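Local coordinates for protein proteolytically activated form of PPO4 Tyrosinase (Agaricus bisporus var. bisporus H97, PDB 4OUA) that hydroxylates monophenols to o-diphenols and oxidises these to reactive o-quinones at a dicopper centre, the initial step of melanin synthesis, at residues 60-65 with 70-75; 142-147 with 203-208; 292-297 with 367-372. All coordinates share one frame; numbering follows the deposited sequence.

Contact 1 (60-65 with 70-75); sequences FTPWAK and PTVPYE
Lys65 NZ is gripped twice, by a salt bridge to Glu326 OE1 and a hydrogen bond to the acetyl oxygen of N-acetylserine at position 1, in the same segment 60-65 that sets Phe60 against Glu75 and Pro62 against Val72. Between the two segments themselves no hydrogen bond forms, and the contact rests on van der Waals touches that bury 169 Å² in all. The tighter one lies at the base of the side chains, where Phe60 CB meets Glu75 CG at 3.7 Å. One ring carbon takes part as well: Phe60 CD2 is 4.0 Å from the backbone oxygen Glu75 O, which approaches the ring obliquely, and 4.1 Å from Glu75 CG. Because Glu75 holds CG opposite its backbone N (chi1 -174°) and then runs extended, its methylenes cross the phenylalanine at about a right angle. Ring and carboxylate planes stand 77° apart, so the two flat groups are not stacked; the glutamate contributes its aliphatic stem. Further along, Pro62 CG and Val72 CG1 make a looser apolar touch at 4.5 Å. The Phe60 side chain also lies about 5 Å from the bound sodium ion of Gly54, Gly57 and Pro59, and about 12 Å from a copper ion. Both segments belong to the irregular connection between helix 49-54 and helix 86-109, which also supplies copper ligands His56 and His81; the contact itself lies at the surface. Trp63 packs on Gln51 and Leu52 of the former helix, while Val72 and Tyr74 lean on Met311 and Pro315, in the link between strands 304-305 and 318-319.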
loop_
_atom_site.group_PDB
_atom_site.type_symbol
_atom_site.label_atom_id
_atom_site.label_comp_id
_atom_site.label_asym_id
_atom_site.label_seq_id
_atom_site.Cartn_x
_atom_site.Cartn_y
_atom_site.Cartn_z
ATOM N N PHE A 60 9.050 -10.487 13.453
ATOM C CA PHE A 60 8.302 -9.976 14.593
ATOM C C PHE A 60 9.195 -9.138 15.500
ATOM O O PHE A 60 9.498 -9.533 16.624
ATOM C CB PHE A 60 7.676 -11.125 15.381
ATOM C CG PHE A 60 6.681 -11.931 14.592
ATOM C CD1 PHE A 60 6.065 -11.395 13.474
ATOM C CD2 PHE A 60 6.362 -13.223 14.972
ATOM C CE1 PHE A 60 5.150 -12.134 12.750
ATOM C CE2 PHE A 60 5.451 -13.966 14.251
ATOM C CZ PHE A 60 4.843 -13.420 13.138
ATOM N N THR A 61 9.615 -7.979 15.002
ATOM C CA THR A 61 10.490 -7.087 15.757
ATOM C C THR A 61 9.989 -5.648 15.710
ATOM O O THR A 61 9.357 -5.238 14.737
ATOM C CB THR A 61 11.937 -7.128 15.222
ATOM O OG1 THR A 61 11.954 -6.707 13.852
ATOM C CG2 THR A 61 12.507 -8.537 15.324
ATOM N N PRO A 62 10.272 -4.877 16.770
ATOM C CA PRO A 62 9.906 -3.458 16.855
ATOM C C PRO A 62 10.571 -2.634 15.756
ATOM O O PRO A 62 11.710 -2.918 15.387
ATOM C CB PRO A 62 10.425 -3.042 18.237
ATOM C CG PRO A 62 10.563 -4.317 19.001
ATOM C CD PRO A 62 10.953 -5.344 17.988
ATOM N N TRP A 63 9.871 -1.627 15.244
ATOM C CA TRP A 63 10.408 -0.802 14.166
ATOM C C TRP A 63 10.663 0.637 14.608
ATOM O O TRP A 63 9.739 1.348 15.009
ATOM C CB TRP A 63 9.463 -0.814 12.964
ATOM C CG TRP A 63 9.956 0.007 11.814
ATOM C CD1 TRP A 63 10.811 -0.393 10.830
ATOM C CD2 TRP A 63 9.624 1.370 11.530
ATOM N NE1 TRP A 63 11.032 0.637 9.948
ATOM C CE2 TRP A 63 10.315 1.731 10.356
ATOM C CE3 TRP A 63 8.809 2.322 12.151
ATOM C CZ2 TRP A 63 10.217 3.001 9.791
ATOM C CZ3 TRP A 63 8.713 3.583 11.590
ATOM C CH2 TRP A 63 9.412 3.911 10.422
ATOM N N ALA A 64 11.923 1.056 14.525
ATOM C CA ALA A 64 12.320 2.418 14.873
ATOM C C ALA A 64 11.915 2.776 16.299
ATOM O O ALA A 64 11.415 3.872 16.557
ATOM C CB ALA A 64 11.721 3.409 13.888
ATOM N N LYS A 65 12.132 1.845 17.223
ATOM C CA LYS A 65 11.796 2.066 18.624
ATOM C C LYS A 65 13.034 2.446 19.428
ATOM O O LYS A 65 14.109 1.880 19.226
ATOM C CB LYS A 65 11.140 0.821 19.222
ATOM C CG LYS A 65 9.920 0.332 18.457
ATOM C CD LYS A 65 8.834 1.396 18.398
ATOM C CE LYS A 65 8.322 1.743 19.788
ATOM N NZ LYS A 65 7.280 2.803 19.750
ATOM N N PRO A 70 9.325 -0.034 26.328
ATOM C CA PRO A 70 8.711 -1.207 26.956
ATOM C C PRO A 70 8.451 -2.319 25.944
ATOM O O PRO A 70 8.216 -2.037 24.768
ATOM C CB PRO A 70 7.398 -0.657 27.522
ATOM C CG PRO A 70 7.103 0.550 26.695
ATOM C CD PRO A 70 8.441 1.144 26.370
ATOM N N THR A 71 8.504 -3.565 26.403
ATOM C CA THR A 71 8.279 -4.714 25.533
ATOM C C THR A 71 6.896 -4.664 24.893
ATOM O O THR A 71 5.906 -4.340 25.552
ATOM C CB THR A 71 8.433 -6.040 26.303
ATOM O OG1 THR A 71 8.190 -7.142 25.418
ATOM C CG2 THR A 71 7.452 -6.101 27.463
ATOM N N VAL A 72 6.837 -4.978 23.603
ATOM C CA VAL A 72 5.578 -4.985 22.869
ATOM C C VAL A 72 4.603 -6.000 23.460
ATOM O O VAL A 72 5.003 -7.100 23.848
ATOM C CB VAL A 72 5.799 -5.295 21.377
ATOM C CG1 VAL A 72 6.441 -4.109 20.679
ATOM C CG2 VAL A 72 6.653 -6.543 21.219
ATOM N N PRO A 73 3.316 -5.630 23.527
ATOM C CA PRO A 73 2.263 -6.432 24.161
ATOM C C PRO A 73 1.972 -7.755 23.456
ATOM O O PRO A 73 1.165 -8.537 23.956
ATOM C CB PRO A 73 1.038 -5.514 24.094
ATOM C CG PRO A 73 1.308 -4.615 22.938
ATOM C CD PRO A 73 2.788 -4.377 22.963
ATOM N N TYR A 74 2.615 -8.004 22.320
ATOM C CA TYR A 74 2.324 -9.205 21.546
ATOM C C TYR A 74 3.340 -9.409 20.430
ATOM O O TYR A 74 3.585 -8.507 19.630
ATOM C CB TYR A 74 0.908 -9.123 20.968
ATOM C CG TYR A 74 0.323 -10.449 20.544
ATOM C CD1 TYR A 74 -0.060 -11.393 21.487
ATOM C CD2 TYR A 74 0.133 -10.751 19.201
ATOM C CE1 TYR A 74 -0.603 -12.607 21.106
ATOM C CE2 TYR A 74 -0.410 -11.960 18.810
ATOM C CZ TYR A 74 -0.777 -12.883 19.767
ATOM O OH TYR A 74 -1.320 -14.090 19.386
ATOM N N GLU A 75 3.933 -10.599 20.380
ATOM C CA GLU A 75 4.918 -10.917 19.355
ATOM C C GLU A 75 4.236 -11.368 18.070
ATOM O O GLU A 75 3.783 -12.508 17.959
ATOM C CB GLU A 75 5.885 -11.996 19.843
ATOM C CG GLU A 75 7.023 -12.283 18.874
ATOM C CD GLU A 75 7.957 -13.370 19.370
ATOM O OE1 GLU A 75 7.622 -14.030 20.376
ATOM O OE2 GLU A 75 9.026 -13.563 18.754
#

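Contact 2 (142-147 with 203-208); sequences EIIKLE and ALIGKL
Ile144 meets two consecutive helix residues, Leu204 and Ile205, and every contact across the two segments is apolar. With CG1 opposite the backbone N (chi1 -167°), Ile144 sends its longer branch toward helix 201-224. The CD1 methyl at the end of that branch reaches Leu204 CD2, a methyl-to-methyl touch of 3.3 Å; the two side chains cross obliquely. Against Ile205 the geometry differs: the side chains slide past each other in opposite directions, and a single methyl spans both branches of Ile144. Ile205 CD1 lies 3.6 Å from Ile144 CG1, and the same Ile205 CD1 is 3.7 Å from Ile144 CG2. An alanine at Ile144 would remove both branches and is likely to leave the Leu204 and Ile205 methyls facing a gap in this buried interface.

Hydrogen bonds serve the two segments separately. In the helix, Lys207 N bonds to Ala203 O at 2.9 Å and Leu208 N to Leu204 O at 3.0 Å, which keeps Leu204 and Ile205 presented on regular helical backbone. In the other segment, Ile143 O accepts from Arg191 NH1, and Asn163 ND2 bonds to both Glu142 O and Leu146 O, pinning the chain where helix 141-144 ends.

Lys207 NZ is held by Asn192 OD1, Phe256 O and Arg259 O, tying helix 201-224 to the end of helix 246-258, which supplies copper ligands His250 and His254. Helix 141-144, which leads into the antiparallel pair 148-152 and 158-162, packs on helix 201-224 through Ile144 and on helix 277-295 through Ile143, which touches Ile277 and Leu280.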
loop_
_atom_site.group_PDB
_atom_site.type_symbol
_atom_site.label_atom_id
_atom_site.label_comp_id
_atom_site.label_asym_id
_atom_site.label_seq_id
_atom_site.Cartn_x
_atom_site.Cartn_y
_atom_site.Cartn_z
ATOM N N GLU A 142 4.843 -2.653 -17.137
ATOM C CA GLU A 142 5.932 -2.194 -16.281
ATOM C C GLU A 142 5.814 -2.758 -14.869
ATOM O O GLU A 142 6.800 -2.846 -14.139
ATOM C CB GLU A 142 5.963 -0.664 -16.222
ATOM C CG GLU A 142 6.316 0.021 -17.536
ATOM C CD GLU A 142 5.160 0.043 -18.516
ATOM O OE1 GLU A 142 4.142 -0.632 -18.256
ATOM O OE2 GLU A 142 5.271 0.742 -19.547
ATOM N N ILE A 143 4.601 -3.145 -14.492
ATOM C CA ILE A 143 4.325 -3.578 -13.130
ATOM C C ILE A 143 4.334 -5.095 -12.979
ATOM O O ILE A 143 4.631 -5.617 -11.904
ATOM C CB ILE A 143 2.960 -3.043 -12.649
ATOM C CG1 ILE A 143 2.946 -1.516 -12.701
ATOM C CG2 ILE A 143 2.651 -3.530 -11.245
ATOM C CD1 ILE A 143 4.034 -0.873 -11.867
ATOM N N ILE A 144 4.023 -5.801 -14.062
ATOM C CA ILE A 144 3.755 -7.231 -13.968
ATOM C C ILE A 144 4.583 -8.101 -14.917
ATOM O O ILE A 144 4.775 -9.288 -14.656
ATOM C CB ILE A 144 2.261 -7.516 -14.233
ATOM C CG1 ILE A 144 1.899 -8.943 -13.818
ATOM C CG2 ILE A 144 1.919 -7.264 -15.695
ATOM C CD1 ILE A 144 2.148 -9.229 -12.356
ATOM N N LYS A 145 5.075 -7.522 -16.010
ATOM C CA LYS A 145 5.694 -8.333 -17.060
ATOM C C LYS A 145 7.115 -7.913 -17.452
ATOM O O LYS A 145 7.994 -8.762 -17.600
ATOM C CB LYS A 145 4.801 -8.325 -18.307
ATOM C CG LYS A 145 5.337 -9.156 -19.461
ATOM C CD LYS A 145 4.246 -9.475 -20.473
ATOM C CE LYS A 145 3.605 -8.211 -21.024
ATOM N NZ LYS A 145 2.518 -8.522 -21.997
ATOM N N LEU A 146 7.340 -6.614 -17.623
ATOM C CA LEU A 146 8.620 -6.121 -18.132
ATOM C C LEU A 146 9.788 -6.331 -17.167
ATOM O O LEU A 146 9.890 -5.654 -16.144
ATOM C CB LEU A 146 8.510 -4.636 -18.480
ATOM C CG LEU A 146 7.645 -4.288 -19.691
ATOM C CD1 LEU A 146 7.545 -2.781 -19.858
ATOM C CD2 LEU A 146 8.210 -4.931 -20.946
ATOM N N GLU A 147 10.668 -7.267 -17.511
ATOM C CA GLU A 147 11.884 -7.512 -16.738
ATOM C C GLU A 147 12.796 -6.289 -16.747
ATOM O O GLU A 147 13.436 -5.974 -15.745
ATOM C CB GLU A 147 12.634 -8.727 -17.287
ATOM C CG GLU A 147 11.974 -10.058 -16.983
ATOM C CD GLU A 147 12.102 -10.451 -15.524
ATOM O OE1 GLU A 147 12.934 -9.844 -14.813
ATOM O OE2 GLU A 147 11.374 -11.367 -15.089
ATOM N N ALA A 203 0.063 -17.120 -16.360
ATOM C CA ALA A 203 -1.146 -17.619 -15.719
ATOM C C ALA A 203 -1.794 -16.530 -14.868
ATOM O O ALA A 203 -3.017 -16.463 -14.756
ATOM C CB ALA A 203 -0.834 -18.845 -14.872
ATOM N N LEU A 204 -0.963 -15.678 -14.273
ATOM C CA LEU A 204 -1.456 -14.573 -13.458
ATOM C C LEU A 204 -2.246 -13.576 -14.296
ATOM O O LEU A 204 -3.328 -13.142 -13.899
ATOM C CB LEU A 204 -0.299 -13.861 -12.755
ATOM C CG LEU A 204 -0.673 -12.619 -11.945
ATOM C CD1 LEU A 204 -1.686 -12.960 -10.862
ATOM C CD2 LEU A 204 0.567 -11.982 -11.338
ATOM N N ILE A 205 -1.701 -13.213 -15.453
ATOM C CA ILE A 205 -2.380 -12.303 -16.366
ATOM C C ILE A 205 -3.727 -12.879 -16.781
ATOM O O ILE A 205 -4.702 -12.146 -16.939
ATOM C CB ILE A 205 -1.541 -12.020 -17.627
ATOM C CG1 ILE A 205 -0.115 -11.611 -17.247
ATOM C CG2 ILE A 205 -2.199 -10.941 -18.474
ATOM C CD1 ILE A 205 -0.032 -10.296 -16.511
ATOM N N GLY A 206 -3.777 -14.196 -16.951
ATOM C CA GLY A 206 -5.010 -14.872 -17.308
ATOM C C GLY A 206 -6.023 -14.841 -16.179
ATOM O O GLY A 206 -7.217 -14.644 -16.407
ATOM N N LYS A 207 -5.540 -15.035 -14.956
ATOM C CA LYS A 207 -6.397 -15.034 -13.776
ATOM C C LYS A 207 -7.045 -13.670 -13.564
ATOM O O LYS A 207 -8.246 -13.574 -13.309
ATOM C CB LYS A 207 -5.593 -15.429 -12.535
ATOM C CG LYS A 207 -6.431 -15.591 -11.280
ATOM C CD LYS A 207 -5.560 -15.614 -10.033
ATOM C CE LYS A 207 -4.511 -16.710 -10.103
ATOM N NZ LYS A 207 -3.653 -16.729 -8.886
ATOM N N LEU A 208 -6.240 -12.618 -13.672
ATOM C CA LEU A 208 -6.719 -11.253 -13.486
ATOM C C LEU A 208 -7.765 -10.881 -14.529
ATOM O O LEU A 208 -8.782 -10.262 -14.209
ATOM C CB LEU A 208 -5.552 -10.267 -13.541
ATOM C CG LEU A 208 -4.839 -9.974 -12.218
ATOM C CD1 LEU A 208 -4.740 -11.223 -11.354
ATOM C CD2 LEU A 208 -3.465 -9.370 -12.469
#

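Contact 3 (292-297 with 367-372); sequences WQALYP and DYINDH
Ala294 CB packs against the branch point of Ile369, 3.5 Å from Ile369 CG1 and 3.8 Å from Ile369 CG2. Alongside, Leu295 brings one methyl to Asn370: Leu295 CD2 is 3.6 Å from Asn370 CB and equally far from Asn370 OD1, so the methyl touches the root of the side chain and its amide oxygen without a hydrogen bond. Asn370 turns CG opposite its backbone N (chi1 -167°), and the two side chains cross at about a right angle. The small Ala294 side chain lets the backbones approach, Ala294 CA and Ile369 CA being 6.6 Å apart. This is helix-helix packing in which the C-terminal end of helix 277-295, the helix bearing copper ligand His282, rests on helix 362-377, the last of the chain. Val365, touching Ala294, and Ile373, touching Leu295, extend the apolar strip of Ile369 at four-residue spacing. Behind the contact, Tyr296 N bonds to Trp292 O at 2.8 Å where the helix ends, and Trp292, whose CB points away from helix 362-377, stacks on Phe232. Trp292 NE1 and Tyr296 OH bond to the backbone of Asn226, while His372 NE2 bonds to Asp353 OD2.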
loop_
_atom_site.group_PDB
_atom_site.type_symbol
_atom_site.label_atom_id
_atom_site.label_comp_id
_atom_site.label_asym_id
_atom_site.label_seq_id
_atom_site.Cartn_x
_atom_site.Cartn_y
_atom_site.Cartn_z
ATOM N N TRP A 292 -14.880 6.673 -0.250
ATOM C CA TRP A 292 -15.949 6.299 0.668
ATOM C C TRP A 292 -16.260 7.438 1.634
ATOM O O TRP A 292 -17.420 7.674 1.970
ATOM C CB TRP A 292 -15.567 5.032 1.436
ATOM C CG TRP A 292 -16.521 4.674 2.526
ATOM C CD1 TRP A 292 -17.640 3.902 2.416
ATOM C CD2 TRP A 292 -16.436 5.067 3.900
ATOM N NE1 TRP A 292 -18.260 3.792 3.639
ATOM C CE2 TRP A 292 -17.542 4.498 4.564
ATOM C CE3 TRP A 292 -15.535 5.845 4.632
ATOM C CZ2 TRP A 292 -17.769 4.684 5.926
ATOM C CZ3 TRP A 292 -15.762 6.028 5.983
ATOM C CH2 TRP A 292 -16.870 5.450 6.616
ATOM N N GLN A 293 -15.219 8.143 2.071
ATOM C CA GLN A 293 -15.390 9.297 2.949
ATOM C C GLN A 293 -16.245 10.372 2.286
ATOM O O GLN A 293 -16.995 11.080 2.956
ATOM C CB GLN A 293 -14.033 9.887 3.343
ATOM C CG GLN A 293 -13.211 9.021 4.280
ATOM C CD GLN A 293 -11.842 9.610 4.556
ATOM O OE1 GLN A 293 -10.821 8.937 4.407
ATOM N NE2 GLN A 293 -11.812 10.877 4.957
ATOM N N ALA A 294 -16.126 10.487 0.968
ATOM C CA ALA A 294 -16.888 11.475 0.216
ATOM C C ALA A 294 -18.378 11.140 0.228
ATOM O O ALA A 294 -19.224 12.034 0.244
ATOM C CB ALA A 294 -16.375 11.563 -1.210
ATOM N N LEU A 295 -18.692 9.849 0.224
ATOM C CA LEU A 295 -20.081 9.404 0.230
ATOM C C LEU A 295 -20.655 9.376 1.643
ATOM O O LEU A 295 -21.824 9.696 1.850
ATOM C CB LEU A 295 -20.206 8.017 -0.407
ATOM C CG LEU A 295 -19.815 7.892 -1.881
ATOM C CD1 LEU A 295 -20.066 6.476 -2.379
ATOM C CD2 LEU A 295 -20.567 8.905 -2.732
ATOM N N TYR A 296 -19.826 8.998 2.611
ATOM C CA TYR A 296 -20.282 8.845 3.988
ATOM C C TYR A 296 -19.528 9.743 4.963
ATOM O O TYR A 296 -18.832 9.250 5.850
ATOM C CB TYR A 296 -20.147 7.387 4.432
ATOM C CG TYR A 296 -21.054 6.434 3.691
ATOM C CD1 TYR A 296 -22.379 6.272 4.073
ATOM C CD2 TYR A 296 -20.586 5.691 2.617
ATOM C CE1 TYR A 296 -23.213 5.401 3.402
ATOM C CE2 TYR A 296 -21.413 4.816 1.940
ATOM C CZ TYR A 296 -22.726 4.676 2.336
ATOM O OH TYR A 296 -23.554 3.804 1.666
ATOM N N PRO A 297 -19.675 11.068 4.809
ATOM C CA PRO A 297 -19.015 12.009 5.718
ATOM C C PRO A 297 -19.566 11.900 7.135
ATOM O O PRO A 297 -20.762 11.664 7.311
ATOM C CB PRO A 297 -19.340 13.374 5.105
ATOM C CG PRO A 297 -20.605 13.152 4.356
ATOM C CD PRO A 297 -20.516 11.755 3.815
ATOM N N ASP A 367 -21.974 14.331 -4.365
ATOM C CA ASP A 367 -22.706 14.110 -5.605
ATOM C C ASP A 367 -21.753 13.875 -6.771
ATOM O O ASP A 367 -22.032 13.067 -7.659
ATOM C CB ASP A 367 -23.627 15.294 -5.906
ATOM C CG ASP A 367 -24.739 15.440 -4.884
ATOM O OD1 ASP A 367 -25.137 14.415 -4.290
ATOM O OD2 ASP A 367 -25.213 16.576 -4.675
ATOM N N TYR A 368 -20.627 14.581 -6.761
ATOM C CA TYR A 368 -19.618 14.426 -7.803
ATOM C C TYR A 368 -18.955 13.057 -7.719
ATOM O O TYR A 368 -18.821 12.355 -8.721
ATOM C CB TYR A 368 -18.563 15.526 -7.699
ATOM C CG TYR A 368 -17.476 15.432 -8.745
ATOM C CD1 TYR A 368 -17.651 15.989 -10.005
ATOM C CD2 TYR A 368 -16.273 14.792 -8.473
ATOM C CE1 TYR A 368 -16.664 15.908 -10.965
ATOM C CE2 TYR A 368 -15.279 14.707 -9.427
ATOM C CZ TYR A 368 -15.480 15.267 -10.673
ATOM O OH TYR A 368 -14.496 15.188 -11.631
ATOM N N ILE A 369 -18.541 12.687 -6.513
ATOM C CA ILE A 369 -17.868 11.415 -6.292
ATOM C C ILE A 369 -18.804 10.241 -6.549
ATOM O O ILE A 369 -18.394 9.218 -7.101
ATOM C CB ILE A 369 -17.309 11.321 -4.862
ATOM C CG1 ILE A 369 -16.293 12.437 -4.620
ATOM C CG2 ILE A 369 -16.666 9.966 -4.628
ATOM C CD1 ILE A 369 -15.133 12.415 -5.589
ATOM N N ASN A 370 -20.063 10.392 -6.149
ATOM C CA ASN A 370 -21.060 9.351 -6.366
ATOM C C ASN A 370 -21.246 9.061 -7.852
ATOM O O ASN A 370 -21.296 7.904 -8.264
ATOM C CB ASN A 370 -22.396 9.746 -5.738
ATOM C CG ASN A 370 -23.361 8.582 -5.648
ATOM O OD1 ASN A 370 -23.431 7.899 -4.627
ATOM N ND2 ASN A 370 -24.109 8.346 -6.720
ATOM N N ASP A 371 -21.350 10.116 -8.656
ATOM C CA ASP A 371 -21.427 9.957 -10.103
ATOM C C ASP A 371 -20.149 9.324 -10.630
ATOM O O ASP A 371 -20.175 8.542 -11.579
ATOM C CB ASP A 371 -21.668 11.300 -10.794
ATOM C CG ASP A 371 -23.068 11.828 -10.574
ATOM O OD1 ASP A 371 -23.924 11.069 -10.073
ATOM O OD2 ASP A 371 -23.316 13.004 -10.913
ATOM N N HIS A 372 -19.031 9.677 -10.002
ATOM C CA HIS A 372 -17.730 9.141 -10.375
ATOM C C HIS A 372 -17.685 7.628 -10.185
ATOM O O HIS A 372 -17.281 6.888 -11.085
ATOM C CB HIS A 372 -16.629 9.817 -9.555
ATOM C CG HIS A 372 -15.252 9.327 -9.871
ATOM N ND1 HIS A 372 -14.775 9.222 -11.159
ATOM C CD2 HIS A 372 -14.245 8.917 -9.063
ATOM C CE1 HIS A 372 -13.537 8.766 -11.132
ATOM N NE2 HIS A 372 -13.190 8.573 -9.873
#

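How the contacts relate
Contact 1 is a surface contact between two parts of one irregular connection, whereas contacts 2 and 3 are buried and join elements distant in sequence. None of the three has a hydrogen bond across it. Contact 1 mixes an aromatic ring with the stem of a charged residue; contact 2 is purely aliphatic, and contact 3 adds a partly exposed amide to its aliphatic packing. They do not touch: even contacts 2 and 3 have nearest atoms about 19 Å apart, and contacts 1 and 2 lie on opposite sides of the chain's centre. Helix 277-295 links the buried pair, flanking contact 2 near its start and forming contact 3 at its end.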